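Local coordinates for UL18 protein (Human herpesvirus 5, PDB 3D2U) that probably engages the host inhibitory receptor LILRB1 as a viral mimic of MHC class I, and so modulates natural killer cell activity, at residues L82-A87 against F117-E122; P137-S142 against Q146-I151; V188-V193 against G270-E275; D202-A207 against P231-P236. The protein carries 4 engineered substitutions. All blocks are in the same frame, centred on the assembly; numbering follows the deposited sequence.

Interaction 1. Residues L82-A87 against F117-E122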
loop_
_atom_site.group_PDB
_atom_site.type_symbol
_atom_site.label_atom_id
_atom_site.label_comp_id
_atom_site.label_asym_id
_atom_site.label_seq_id
_atom_site.Cartn_x
_atom_site.Cartn_y
_atom_site.Cartn_z
ATOM N N LEU A 82 -29.000 5.607 4.225
ATOM C CA LEU A 82 -29.704 6.800 4.681
ATOM C C LEU A 82 -29.789 6.820 6.197
ATOM O O LEU A 82 -29.626 7.858 6.832
ATOM C CB LEU A 82 -31.122 6.826 4.117
ATOM C CG LEU A 82 -32.037 7.896 4.721
ATOM C CD1 LEU A 82 -31.669 9.257 4.156
ATOM C CD2 LEU A 82 -33.489 7.571 4.417
ATOM N N GLU A 83 -30.018 5.649 6.772
ATOM C CA GLU A 83 -30.155 5.541 8.209
ATOM C C GLU A 83 -28.851 5.723 8.987
ATOM O O GLU A 83 -28.855 6.355 10.044
ATOM C CB GLU A 83 -30.871 4.231 8.530
ATOM N N LEU A 84 -27.730 5.223 8.471
ATOM C CA LEU A 84 -26.465 5.411 9.182
ATOM C C LEU A 84 -25.960 6.837 9.008
ATOM O O LEU A 84 -25.371 7.407 9.920
ATOM C CB LEU A 84 -25.415 4.420 8.686
ATOM C CG LEU A 84 -25.785 2.983 9.055
ATOM C CD1 LEU A 84 -24.794 2.011 8.450
ATOM C CD2 LEU A 84 -25.826 2.849 10.571
ATOM N N GLU A 85 -26.191 7.417 7.835
ATOM C CA GLU A 85 -25.755 8.785 7.597
ATOM C C GLU A 85 -26.490 9.718 8.566
ATOM O O GLU A 85 -25.884 10.609 9.153
ATOM C CB GLU A 85 -26.028 9.174 6.137
ATOM C CG GLU A 85 -25.893 10.666 5.797
ATOM C CD GLU A 85 -24.669 11.339 6.403
ATOM O OE1 GLU A 85 -23.605 10.697 6.515
ATOM O OE2 GLU A 85 -24.772 12.529 6.756
ATOM N N ILE A 86 -27.789 9.485 8.745
ATOM C CA ILE A 86 -28.605 10.295 9.639
ATOM C C ILE A 86 -28.181 10.115 11.092
ATOM O O ILE A 86 -27.961 11.081 11.806
ATOM C CB ILE A 86 -30.120 9.938 9.499
ATOM C CG1 ILE A 86 -30.654 10.448 8.151
ATOM C CG2 ILE A 86 -30.918 10.544 10.655
ATOM C CD1 ILE A 86 -32.078 10.023 7.853
ATOM N N ALA A 87 -28.055 8.871 11.526
ATOM C CA ALA A 87 -27.689 8.581 12.904
ATOM C C ALA A 87 -26.219 8.802 13.253
ATOM O O ALA A 87 -25.904 9.355 14.312
ATOM C CB ALA A 87 -28.077 7.148 13.243
ATOM N N PHE A 117 -19.115 -5.759 9.235
ATOM C CA PHE A 117 -19.532 -4.448 8.757
ATOM C C PHE A 117 -18.606 -3.374 9.283
ATOM O O PHE A 117 -18.104 -3.458 10.402
ATOM C CB PHE A 117 -20.946 -4.095 9.229
ATOM C CG PHE A 117 -22.011 -4.993 8.697
ATOM C CD1 PHE A 117 -22.112 -6.302 9.137
ATOM C CD2 PHE A 117 -22.909 -4.531 7.744
ATOM C CE1 PHE A 117 -23.089 -7.144 8.635
ATOM C CE2 PHE A 117 -23.891 -5.362 7.237
ATOM C CZ PHE A 117 -23.986 -6.673 7.679
ATOM N N GLY A 118 -18.414 -2.353 8.467
ATOM C CA GLY A 118 -17.591 -1.233 8.846
ATOM C C GLY A 118 -18.194 0.009 8.226
ATOM O O GLY A 118 -18.631 -0.021 7.076
ATOM N N TRP A 119 -18.270 1.093 8.989
ATOM C CA TRP A 119 -18.782 2.328 8.433
ATOM C C TRP A 119 -17.677 3.365 8.521
ATOM O O TRP A 119 -16.982 3.462 9.537
ATOM C CB TRP A 119 -20.045 2.804 9.159
ATOM C CG TRP A 119 -20.934 3.579 8.232
ATOM C CD1 TRP A 119 -21.568 3.105 7.117
ATOM C CD2 TRP A 119 -21.207 4.972 8.281
ATOM N NE1 TRP A 119 -22.212 4.126 6.463
ATOM C CE2 TRP A 119 -22.011 5.287 7.161
ATOM C CE3 TRP A 119 -20.849 5.994 9.159
ATOM C CZ2 TRP A 119 -22.462 6.572 6.898
ATOM C CZ3 TRP A 119 -21.293 7.262 8.895
ATOM C CH2 TRP A 119 -22.095 7.549 7.774
ATOM N N ASP A 120 -17.525 4.136 7.451
ATOM C CA ASP A 120 -16.484 5.151 7.379
ATOM C C ASP A 120 -15.144 4.566 7.827
ATOM O O ASP A 120 -14.391 5.201 8.558
ATOM C CB ASP A 120 -16.848 6.350 8.246
ATOM C CG ASP A 120 -15.899 7.503 8.066
ATOM O OD1 ASP A 120 -15.210 7.553 7.027
ATOM O OD2 ASP A 120 -15.843 8.367 8.963
ATOM N N GLY A 121 -14.858 3.347 7.381
ATOM C CA GLY A 121 -13.602 2.695 7.720
ATOM C C GLY A 121 -13.484 2.218 9.160
ATOM O O GLY A 121 -12.412 1.780 9.582
ATOM N N GLU A 122 -14.581 2.296 9.911
ATOM C CA GLU A 122 -14.610 1.887 11.316
ATOM C C GLU A 122 -15.407 0.613 11.480
ATOM O O GLU A 122 -16.534 0.524 11.007
ATOM C CB GLU A 122 -15.287 2.969 12.163
ATOM C CG GLU A 122 -14.656 4.342 12.069
ATOM C CD GLU A 122 -13.246 4.374 12.624
ATOM O OE1 GLU A 122 -13.003 3.746 13.676
ATOM O OE2 GLU A 122 -12.383 5.046 12.026
#
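L84 and E85 of helix 62-88 meet W119, at the end of strand 110-119, where a helix of the MHC class I platform lies on its antiparallel sheet floor. The apolar part is a CH-pi contact: L84 CD1 stands 4.0 Å from the centroid of the five-membered ring of W119, 27° off its normal. L84 CB lies over the same indole, 3.8 Å from CE2, a good match of branched aliphatic and broad aromatic. L84 CG is anti to its carbonyl carbon (chi1 -67°), which leans the branch over the pyrrole side. L84 and W119 both touch L96 of strand 95-104, and L84 packs on an apolar side chain of the bound peptide.

Backbone bonds close the hairpin that carries W119, joining strands 110-119 and 122-127 through a type I' turn: W119 N bonds to E122 O and E122 N to W119 O, both at 2.7 Å. G121 suits its positive phi there.

The polar approach is at the rim, where a carboxylate oxygen near ring C-H hydrogens is plausibly weakly favourable: E85, bent at chi2, brings OE1 in the indole plane to 3.7 Å from W119 CH2.

Interaction 2. Residues P137-S142 against Q146-I151. Engineered in segment 146-151: Q147 (natural residue Asn).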
loop_
_atom_site.group_PDB
_atom_site.type_symbol
_atom_site.label_atom_id
_atom_site.label_comp_id
_atom_site.label_asym_id
_atom_site.label_seq_id
_atom_site.Cartn_x
_atom_site.Cartn_y
_atom_site.Cartn_z
ATOM N N PRO A 137 -18.202 -2.195 17.787
ATOM C CA PRO A 137 -16.974 -1.440 17.518
ATOM C C PRO A 137 -15.936 -1.589 18.607
ATOM O O PRO A 137 -16.213 -2.102 19.696
ATOM C CB PRO A 137 -17.456 0.012 17.438
ATOM C CG PRO A 137 -18.896 -0.109 17.055
ATOM C CD PRO A 137 -19.359 -1.288 17.879
ATOM N N ASN A 138 -14.726 -1.154 18.299
ATOM C CA ASN A 138 -13.690 -1.161 19.302
ATOM C C ASN A 138 -13.769 0.289 19.770
ATOM O O ASN A 138 -13.017 1.145 19.315
ATOM C CB ASN A 138 -12.325 -1.452 18.697
ATOM C CG ASN A 138 -11.272 -1.691 19.766
ATOM O OD1 ASN A 138 -11.574 -2.246 20.824
ATOM N ND2 ASN A 138 -10.034 -1.298 19.492
ATOM N N TYR A 139 -14.718 0.562 20.656
ATOM C CA TYR A 139 -14.936 1.914 21.153
ATOM C C TYR A 139 -13.735 2.622 21.768
ATOM O O TYR A 139 -13.775 3.835 21.955
ATOM C CB TYR A 139 -16.080 1.915 22.157
ATOM C CG TYR A 139 -17.418 1.556 21.572
ATOM C CD1 TYR A 139 -18.147 0.472 22.066
ATOM C CD2 TYR A 139 -17.979 2.320 20.548
ATOM C CE1 TYR A 139 -19.398 0.159 21.555
ATOM C CE2 TYR A 139 -19.241 2.011 20.032
ATOM C CZ TYR A 139 -19.940 0.937 20.538
ATOM O OH TYR A 139 -21.184 0.641 20.042
ATOM N N GLU A 140 -12.668 1.894 22.082
ATOM C CA GLU A 140 -11.500 2.540 22.674
ATOM C C GLU A 140 -10.685 3.354 21.670
ATOM O O GLU A 140 -10.062 4.343 22.038
ATOM C CB GLU A 140 -10.596 1.502 23.369
ATOM N N ILE A 141 -10.703 2.955 20.402
ATOM C CA ILE A 141 -9.931 3.667 19.385
ATOM C C ILE A 141 -10.780 4.277 18.271
ATOM O O ILE A 141 -10.257 4.988 17.412
ATOM C CB ILE A 141 -8.916 2.728 18.699
ATOM C CG1 ILE A 141 -9.665 1.598 17.982
ATOM C CG2 ILE A 141 -7.952 2.146 19.734
ATOM C CD1 ILE A 141 -8.791 0.741 17.076
ATOM N N SER A 142 -12.084 4.017 18.288
ATOM C CA SER A 142 -12.969 4.500 17.228
ATOM C C SER A 142 -13.829 5.725 17.513
ATOM O O SER A 142 -14.413 5.854 18.591
ATOM C CB SER A 142 -13.885 3.354 16.793
ATOM O OG SER A 142 -14.743 3.760 15.747
ATOM N N GLN A 146 -18.830 8.063 19.812
ATOM C CA GLN A 146 -19.727 9.221 19.800
ATOM C C GLN A 146 -21.188 8.767 19.721
ATOM O O GLN A 146 -22.094 9.489 20.129
ATOM C CB GLN A 146 -19.395 10.132 18.605
ATOM C CG GLN A 146 -20.188 11.439 18.529
ATOM C CD GLN A 146 -19.992 12.333 19.748
ATOM O OE1 GLN A 146 -18.993 12.235 20.446
ATOM N NE2 GLN A 146 -20.951 13.210 19.999
ATOM N N GLN A 147 -21.417 7.572 19.192
ATOM C CA GLN A 147 -22.776 7.047 19.086
ATOM C C GLN A 147 -22.842 5.608 19.603
ATOM O O GLN A 147 -23.491 4.749 18.997
ATOM C CB GLN A 147 -23.255 7.092 17.634
ATOM C CG GLN A 147 -23.330 8.494 17.028
ATOM C CD GLN A 147 -24.312 9.400 17.754
ATOM O OE1 GLN A 147 -25.249 8.925 18.399
ATOM N NE2 GLN A 147 -24.119 10.711 17.625
ATOM N N LYS A 148 -22.182 5.361 20.734
ATOM C CA LYS A 148 -22.136 4.035 21.344
ATOM C C LYS A 148 -23.471 3.433 21.740
ATOM O O LYS A 148 -23.774 2.295 21.387
ATOM C CB LYS A 148 -21.197 4.044 22.558
ATOM C CG LYS A 148 -21.272 2.786 23.427
ATOM C CD LYS A 148 -20.018 2.654 24.272
ATOM C CE LYS A 148 -20.064 1.442 25.185
ATOM N NZ LYS A 148 -18.772 1.297 25.912
ATOM N N THR A 149 -24.283 4.173 22.478
ATOM C CA THR A 149 -25.553 3.591 22.872
ATOM C C THR A 149 -26.441 3.284 21.660
ATOM O O THR A 149 -27.166 2.288 21.667
ATOM C CB THR A 149 -26.289 4.467 23.921
ATOM O OG1 THR A 149 -26.415 5.801 23.428
ATOM C CG2 THR A 149 -25.501 4.476 25.247
ATOM N N TYR A 150 -26.380 4.103 20.609
ATOM C CA TYR A 150 -27.184 3.810 19.419
ATOM C C TYR A 150 -26.668 2.534 18.742
ATOM O O TYR A 150 -27.447 1.647 18.398
ATOM C CB TYR A 150 -27.143 4.956 18.408
ATOM C CG TYR A 150 -27.701 4.589 17.032
ATOM C CD1 TYR A 150 -29.065 4.721 16.734
ATOM C CD2 TYR A 150 -26.858 4.112 16.029
ATOM C CE1 TYR A 150 -29.567 4.388 15.462
ATOM C CE2 TYR A 150 -27.346 3.775 14.760
ATOM C CZ TYR A 150 -28.692 3.915 14.483
ATOM O OH TYR A 150 -29.143 3.586 13.229
ATOM N N ILE A 151 -25.354 2.438 18.554
ATOM C CA ILE A 151 -24.783 1.257 17.910
ATOM C C ILE A 151 -25.069 -0.010 18.732
ATOM O O ILE A 151 -25.544 -1.003 18.191
ATOM C CB ILE A 151 -23.248 1.424 17.674
ATOM C CG1 ILE A 151 -22.980 2.649 16.785
ATOM C CG2 ILE A 151 -22.676 0.199 16.965
ATOM C CD1 ILE A 151 -23.657 2.588 15.417
#
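Y139 and K148 lie at the closest backbone approach, CA of Y139 being 7.5 Å from CA of K148, where a loop faces the first turn of helix 148-156. The two side chains cross with the lysine over one face of the phenol. K148 CD sits 3.8 Å from the centroid of the Y139 ring and 17° off its normal, a CH-pi contact. With CG anti to the backbone N (chi1 169°) and the chain extended beyond it, the lysine methylenes cross the ring: K148 CG is 3.7 Å from Y139 CZ, and K148 CE is 3.8 Å from Y139 CD1. Lysine suits this exposed place because its long aliphatic part can cover an aromatic while the ammonium reaches past it. P137 CB covers the opposite face of the phenol, which is thus sandwiched between its own loop and the helix.

At the ring edge, I151 CB comes 3.2 Å from Y139 OH, a tight carbon-oxygen approach and not a bond. The hydroxyl is hydrogen-bonded to D152 OD1, which anchors the end of the phenol. Alongside this, I151 CG2 meets P137 CD at 3.7 Å, an apolar pair that suits the buried isoleucine.

K145 NZ bonds to the carbonyls of both Y139 and S142 in the loop. Q147, an engineered residue, occupies the N-cap. The arrangement belongs to the MHC class I platform, at the loop that enters the helical side of its second half.

Interaction 3. Residues V188-V193 against G270-E275. With NAG (2-acetamido-2-deoxy-beta-D-glucopyranose), chain R.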
loop_
_atom_site.group_PDB
_atom_site.type_symbol
_atom_site.label_atom_id
_atom_site.label_comp_id
_atom_site.label_asym_id
_atom_site.label_seq_id
_atom_site.Cartn_x
_atom_site.Cartn_y
_atom_site.Cartn_z
ATOM N N VAL A 188 -3.234 -25.389 -10.797
ATOM C CA VAL A 188 -2.075 -24.646 -10.301
ATOM C C VAL A 188 -1.282 -24.114 -11.488
ATOM O O VAL A 188 -0.958 -24.854 -12.412
ATOM C CB VAL A 188 -1.145 -25.526 -9.449
ATOM C CG1 VAL A 188 0.128 -24.774 -9.120
ATOM C CG2 VAL A 188 -1.844 -25.928 -8.182
ATOM N N THR A 189 -0.978 -22.824 -11.462
ATOM C CA THR A 189 -0.242 -22.204 -12.542
ATOM C C THR A 189 1.070 -21.623 -12.004
ATOM O O THR A 189 1.072 -20.669 -11.220
ATOM C CB THR A 189 -1.111 -21.123 -13.202
ATOM O OG1 THR A 189 -2.366 -21.709 -13.576
ATOM C CG2 THR A 189 -0.439 -20.575 -14.437
ATOM N N HIS A 190 2.181 -22.231 -12.420
ATOM C CA HIS A 190 3.512 -21.812 -12.001
ATOM C C HIS A 190 3.964 -20.540 -12.719
ATOM O O HIS A 190 3.575 -20.284 -13.853
ATOM C CB HIS A 190 4.506 -22.959 -12.207
ATOM C CG HIS A 190 4.136 -24.207 -11.463
ATOM N ND1 HIS A 190 3.731 -24.189 -10.145
ATOM C CD2 HIS A 190 4.090 -25.504 -11.853
ATOM C CE1 HIS A 190 3.450 -25.420 -9.756
ATOM N NE2 HIS A 190 3.659 -26.237 -10.773
ATOM N N PRO A 191 4.800 -19.733 -12.055
ATOM C CA PRO A 191 5.294 -18.480 -12.625
ATOM C C PRO A 191 6.372 -18.599 -13.687
ATOM O O PRO A 191 7.053 -19.613 -13.808
ATOM C CB PRO A 191 5.828 -17.754 -11.400
ATOM C CG PRO A 191 6.480 -18.897 -10.633
ATOM C CD PRO A 191 5.420 -19.998 -10.735
ATOM N N VAL A 192 6.497 -17.531 -14.458
ATOM C CA VAL A 192 7.551 -17.385 -15.436
ATOM C C VAL A 192 8.486 -16.648 -14.480
ATOM O O VAL A 192 8.046 -15.728 -13.801
ATOM C CB VAL A 192 7.089 -16.454 -16.605
ATOM C CG1 VAL A 192 8.291 -15.896 -17.358
ATOM C CG2 VAL A 192 6.177 -17.214 -17.565
ATOM N N VAL A 193 9.732 -17.090 -14.362
ATOM C CA VAL A 193 10.671 -16.446 -13.451
ATOM C C VAL A 193 11.816 -15.801 -14.230
ATOM O O VAL A 193 12.351 -16.392 -15.161
ATOM C CB VAL A 193 11.250 -17.469 -12.416
ATOM C CG1 VAL A 193 12.314 -16.808 -11.545
ATOM C CG2 VAL A 193 10.134 -18.016 -11.538
ATOM N N GLY A 270 3.920 -23.989 -4.806
ATOM C CA GLY A 270 3.274 -25.290 -4.696
ATOM C C GLY A 270 4.339 -26.368 -4.556
ATOM O O GLY A 270 5.304 -26.169 -3.820
ATOM N N ASN A 271 4.175 -27.512 -5.226
ATOM C CA ASN A 271 5.197 -28.577 -5.159
ATOM C C ASN A 271 6.077 -28.394 -6.363
ATOM O O ASN A 271 6.198 -29.302 -7.186
ATOM C CB ASN A 271 4.634 -29.979 -5.329
ATOM C CG ASN A 271 3.554 -30.298 -4.381
ATOM O OD1 ASN A 271 3.730 -30.278 -3.161
ATOM N ND2 ASN A 271 2.409 -30.625 -4.936
ATOM N N TRP A 272 6.697 -27.239 -6.482
ATOM C CA TRP A 272 7.487 -27.003 -7.657
ATOM C C TRP A 272 8.499 -25.935 -7.299
ATOM O O TRP A 272 8.157 -24.912 -6.710
ATOM C CB TRP A 272 6.513 -26.563 -8.753
ATOM C CG TRP A 272 7.092 -26.125 -10.036
ATOM C CD1 TRP A 272 7.266 -26.881 -11.163
ATOM C CD2 TRP A 272 7.474 -24.792 -10.379
ATOM N NE1 TRP A 272 7.724 -26.092 -12.193
ATOM C CE2 TRP A 272 7.861 -24.807 -11.739
ATOM C CE3 TRP A 272 7.526 -23.585 -9.670
ATOM C CZ2 TRP A 272 8.296 -23.652 -12.402
ATOM C CZ3 TRP A 272 7.962 -22.440 -10.330
ATOM C CH2 TRP A 272 8.340 -22.482 -11.681
ATOM N N THR A 273 9.758 -26.196 -7.622
ATOM C CA THR A 273 10.823 -25.254 -7.323
ATOM C C THR A 273 11.678 -25.060 -8.557
ATOM O O THR A 273 12.129 -26.035 -9.149
ATOM C CB THR A 273 11.743 -25.779 -6.191
ATOM O OG1 THR A 273 10.983 -25.921 -4.986
ATOM C CG2 THR A 273 12.897 -24.813 -5.951
ATOM N N VAL A 274 11.881 -23.809 -8.958
ATOM C CA VAL A 274 12.737 -23.526 -10.095
ATOM C C VAL A 274 13.959 -22.763 -9.581
ATOM O O VAL A 274 13.871 -22.015 -8.606
ATOM C CB VAL A 274 12.011 -22.685 -11.197
ATOM C CG1 VAL A 274 11.720 -21.267 -10.703
ATOM C CG2 VAL A 274 12.873 -22.629 -12.440
ATOM N N GLU A 275 15.095 -22.956 -10.235
ATOM C CA GLU A 275 16.305 -22.261 -9.832
ATOM C C GLU A 275 17.040 -21.758 -11.066
ATOM O O GLU A 275 17.311 -22.520 -11.986
ATOM C CB GLU A 275 17.210 -23.184 -9.004
ATOM C CG GLU A 275 18.123 -22.410 -8.069
ATOM C CD GLU A 275 18.812 -23.277 -7.027
ATOM O OE1 GLU A 275 18.116 -24.049 -6.328
ATOM O OE2 GLU A 275 20.050 -23.169 -6.891
HETATM C C1 NAG R . 0.589 -30.915 -3.468
HETATM C C2 NAG R . -0.360 -30.767 -2.260
HETATM C C3 NAG R . 0.040 -31.535 -0.968
HETATM C C4 NAG R . 0.951 -32.747 -1.210
HETATM C C5 NAG R . 1.991 -32.389 -2.244
HETATM C C6 NAG R . 3.014 -33.485 -2.473
HETATM C C7 NAG R . -0.234 -28.421 -2.851
HETATM C C8 NAG R . 0.511 -27.172 -2.391
HETATM N N2 NAG R . -0.493 -29.353 -1.937
HETATM O O1 NAG R . -0.144 -30.837 -4.648
HETATM O O3 NAG R . -1.147 -31.986 -0.330
HETATM O O4 NAG R . 1.585 -33.144 -0.002
HETATM O O5 NAG R . 1.311 -32.155 -3.478
HETATM O O6 NAG R . 3.799 -33.695 -1.308
HETATM O O7 NAG R . -0.561 -28.538 -4.033
#
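H190 and W272 stack face to face in the immunoglobulin C1-set domain, where the segments leading into strands 192-201 and 273-279 of its two sheets come together. It is an offset stack, the H190 ring centroid being 3.7 Å from that of the five-membered ring of W272, with planes only 4° apart.

Followed outward, the histidine lies across the face of the indole. Its CB stands over the six-membered ring, 3.7 Å from the centroid and 3° off the normal. H190 CG is anti to its carbonyl carbon (chi1 -58°) and drops to 3.6 Å from W272 CD2. H190 CD2 meets W272 CD1 at 3.5 Å. H190 ND1 turns to a partner elsewhere, hydrogen-bonding to H269 ND1, which fixes the rotation of the imidazole. At the tip W272 CB lies over the face of the imidazole, a second CH-pi contact, with H190 CE1 3.4 Å from W272 CB. A flat, polar-edged imidazole suits this site, since it can stack and still hold a hydrogen bond.

Next along, P191 CD touches W272 CZ3 at 3.5 Å. N271 opens an N-W-T sequon and probably carries the adjacent N-acetylglucosamine, whose modelled geometry is too tight to interpret. Farther along, compact branched valines suit the strand-to-strand contact: V193 and V274 slide past each other, V193 CG2 3.7 Å from V274 CG1.

Interaction 4. Residues D202-A207 against P231-P236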
loop_
_atom_site.group_PDB
_atom_site.type_symbol
_atom_site.label_atom_id
_atom_site.label_comp_id
_atom_site.label_asym_id
_atom_site.label_seq_id
_atom_site.Cartn_x
_atom_site.Cartn_y
_atom_site.Cartn_z
ATOM N N ASP A 202 30.651 0.693 -8.274
ATOM C CA ASP A 202 31.924 0.232 -7.762
ATOM C C ASP A 202 31.884 -1.311 -7.775
ATOM O O ASP A 202 31.563 -1.900 -8.800
ATOM C CB ASP A 202 32.214 0.755 -6.358
ATOM C CG ASP A 202 33.651 0.486 -5.973
ATOM O OD1 ASP A 202 34.482 0.304 -6.873
ATOM O OD2 ASP A 202 33.954 0.447 -4.763
ATOM N N ASN A 203 32.252 -1.958 -6.668
ATOM C CA ASN A 203 32.266 -3.422 -6.629
ATOM C C ASN A 203 30.935 -4.009 -6.131
ATOM O O ASN A 203 30.852 -5.185 -5.813
ATOM C CB ASN A 203 33.446 -3.915 -5.773
ATOM C CG ASN A 203 33.307 -3.553 -4.311
ATOM O OD1 ASN A 203 32.459 -2.749 -3.938
ATOM N ND2 ASN A 203 34.145 -4.153 -3.473
ATOM N N ARG A 204 29.926 -3.145 -6.075
ATOM C CA ARG A 204 28.582 -3.478 -5.606
ATOM C C ARG A 204 27.585 -3.540 -6.783
ATOM O O ARG A 204 27.841 -2.976 -7.848
ATOM C CB ARG A 204 28.193 -2.410 -4.555
ATOM C CG ARG A 204 26.718 -2.101 -4.328
ATOM C CD ARG A 204 26.572 -0.832 -3.446
ATOM N NE ARG A 204 26.985 -1.061 -2.063
ATOM C CZ ARG A 204 26.146 -1.326 -1.067
ATOM N NH1 ARG A 204 24.839 -1.387 -1.289
ATOM N NH2 ARG A 204 26.619 -1.549 0.152
ATOM N N ALA A 205 26.475 -4.255 -6.604
ATOM C CA ALA A 205 25.445 -4.360 -7.643
ATOM C C ALA A 205 24.117 -4.759 -7.018
ATOM O O ALA A 205 24.048 -5.041 -5.821
ATOM C CB ALA A 205 25.854 -5.381 -8.706
ATOM N N GLU A 206 23.057 -4.766 -7.818
ATOM C CA GLU A 206 21.755 -5.164 -7.301
ATOM C C GLU A 206 21.231 -6.367 -8.065
ATOM O O GLU A 206 21.112 -6.337 -9.289
ATOM C CB GLU A 206 20.738 -4.032 -7.419
ATOM C CG GLU A 206 19.391 -4.388 -6.805
ATOM C CD GLU A 206 18.423 -3.229 -6.824
ATOM O OE1 GLU A 206 17.867 -2.925 -7.900
ATOM O OE2 GLU A 206 18.235 -2.611 -5.759
ATOM N N ALA A 207 20.929 -7.428 -7.333
ATOM C CA ALA A 207 20.387 -8.630 -7.937
ATOM C C ALA A 207 18.867 -8.539 -7.819
ATOM O O ALA A 207 18.350 -8.017 -6.831
ATOM C CB ALA A 207 20.913 -9.859 -7.199
ATOM N N PRO A 231 27.513 -7.347 1.169
ATOM C CA PRO A 231 27.555 -6.004 1.758
ATOM C C PRO A 231 26.874 -5.944 3.125
ATOM O O PRO A 231 25.920 -6.673 3.401
ATOM C CB PRO A 231 26.845 -5.141 0.714
ATOM C CG PRO A 231 27.111 -5.867 -0.570
ATOM C CD PRO A 231 26.931 -7.317 -0.185
ATOM N N GLU A 232 27.377 -5.049 3.963
ATOM C CA GLU A 232 26.892 -4.845 5.317
ATOM C C GLU A 232 25.423 -4.455 5.397
ATOM O O GLU A 232 24.689 -4.915 6.277
ATOM C CB GLU A 232 27.726 -3.755 5.985
ATOM C CG GLU A 232 27.360 -3.519 7.431
ATOM C CD GLU A 232 27.441 -4.799 8.234
ATOM O OE1 GLU A 232 28.524 -5.425 8.230
ATOM O OE2 GLU A 232 26.425 -5.184 8.854
ATOM N N ASP A 233 25.013 -3.591 4.478
ATOM C CA ASP A 233 23.649 -3.080 4.407
ATOM C C ASP A 233 22.712 -4.014 3.649
ATOM O O ASP A 233 21.514 -3.754 3.560
ATOM C CB ASP A 233 23.661 -1.746 3.681
ATOM C CG ASP A 233 24.325 -1.849 2.324
ATOM O OD1 ASP A 233 25.566 -2.006 2.289
ATOM O OD2 ASP A 233 23.612 -1.791 1.299
ATOM N N SER A 234 23.260 -5.085 3.086
ATOM C CA SER A 234 22.462 -6.012 2.307
ATOM C C SER A 234 21.391 -6.737 3.106
ATOM O O SER A 234 21.624 -7.199 4.225
ATOM C CB SER A 234 23.361 -7.028 1.612
ATOM O OG SER A 234 22.626 -7.758 0.642
ATOM N N GLU A 235 20.212 -6.834 2.508
ATOM C CA GLU A 235 19.068 -7.496 3.126
ATOM C C GLU A 235 18.098 -7.714 1.977
ATOM O O GLU A 235 17.669 -6.754 1.334
ATOM C CB GLU A 235 18.468 -6.573 4.183
ATOM C CG GLU A 235 17.216 -7.061 4.885
ATOM C CD GLU A 235 16.662 -5.998 5.826
ATOM O OE1 GLU A 235 17.445 -5.115 6.236
ATOM O OE2 GLU A 235 15.458 -6.041 6.156
ATOM N N PRO A 236 17.751 -8.980 1.688
ATOM C CA PRO A 236 16.822 -9.234 0.577
ATOM C C PRO A 236 15.482 -8.606 0.886
ATOM O O PRO A 236 15.057 -8.572 2.042
ATOM C CB PRO A 236 16.718 -10.759 0.513
ATOM C CG PRO A 236 17.824 -11.274 1.393
ATOM C CD PRO A 236 18.044 -10.213 2.437
#
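R204 and D233 form a two-pronged salt bridge, the guanidinium and carboxylate meeting from opposite directions with their planes 17° apart. R204 NH1 donates to D233 OD2 at 2.9 Å, with an N-H...O angle of 158°. That oxygen uses its syn lone pair and lies practically in the guanidinium plane. The second prong, R204 NH2 to D233 OD1, is modelled at 2.4 Å, very short, so its exact length is doubtful. Arginine suits the place because its two terminal nitrogens match the spacing of the two carboxylate oxygens, and the pairing holds both groups flat and fixes their rotation. The arginine reaches there by a bend at chi3 (-70°) after a straight start from the strand.

The carboxylate is presented by a type I turn from P231 to S234, closed by S234 N bonded to P231 O at 3.1 Å. The turn starts at P231, whose ring gives the arginine a compact apolar neighbour, P231 CB lying 3.6 Å from R204 NH2, obliquely placed. P231 also touches F258 of strand 249-258, while S234 OG bonds to A256 O, tying the turn to that strand.

Another protein chain completes the surroundings: an aromatic side chain of it makes a cation-pi contact with R204, and its backbone bonds to D233 OD2. The opposed charges therefore probably neutralise one another in a largely buried setting, and the aspartate is likely to stay ionised. The pair joins strand 204-214 to the loop before strand 237-243 and probably holds both groups in place for the other chain.

In the fold
Along the chain, interaction 1 is complete before interaction 2 begins, and both belong to the MHC class I platform, with centres about 12 Å apart. They touch directly: E122 OE1 lies 2.7 Å from S142 OG, a probable hydrogen bond, and A87 packs on Y150. Together they tie helix 62-88, the sheet floor and helix 148-156 at one end of the platform. Interactions 3 and 4 lie in the immunoglobulin-like part, their centres about 26 Å apart and about 44 to 49 Å from the first two. Interaction 4 falls within the span between the segments of interaction 3, and they reach the same sheet through the adjacent strands 192-201 and 204-214. The two pairs therefore report on two separate domains, with no touch between them.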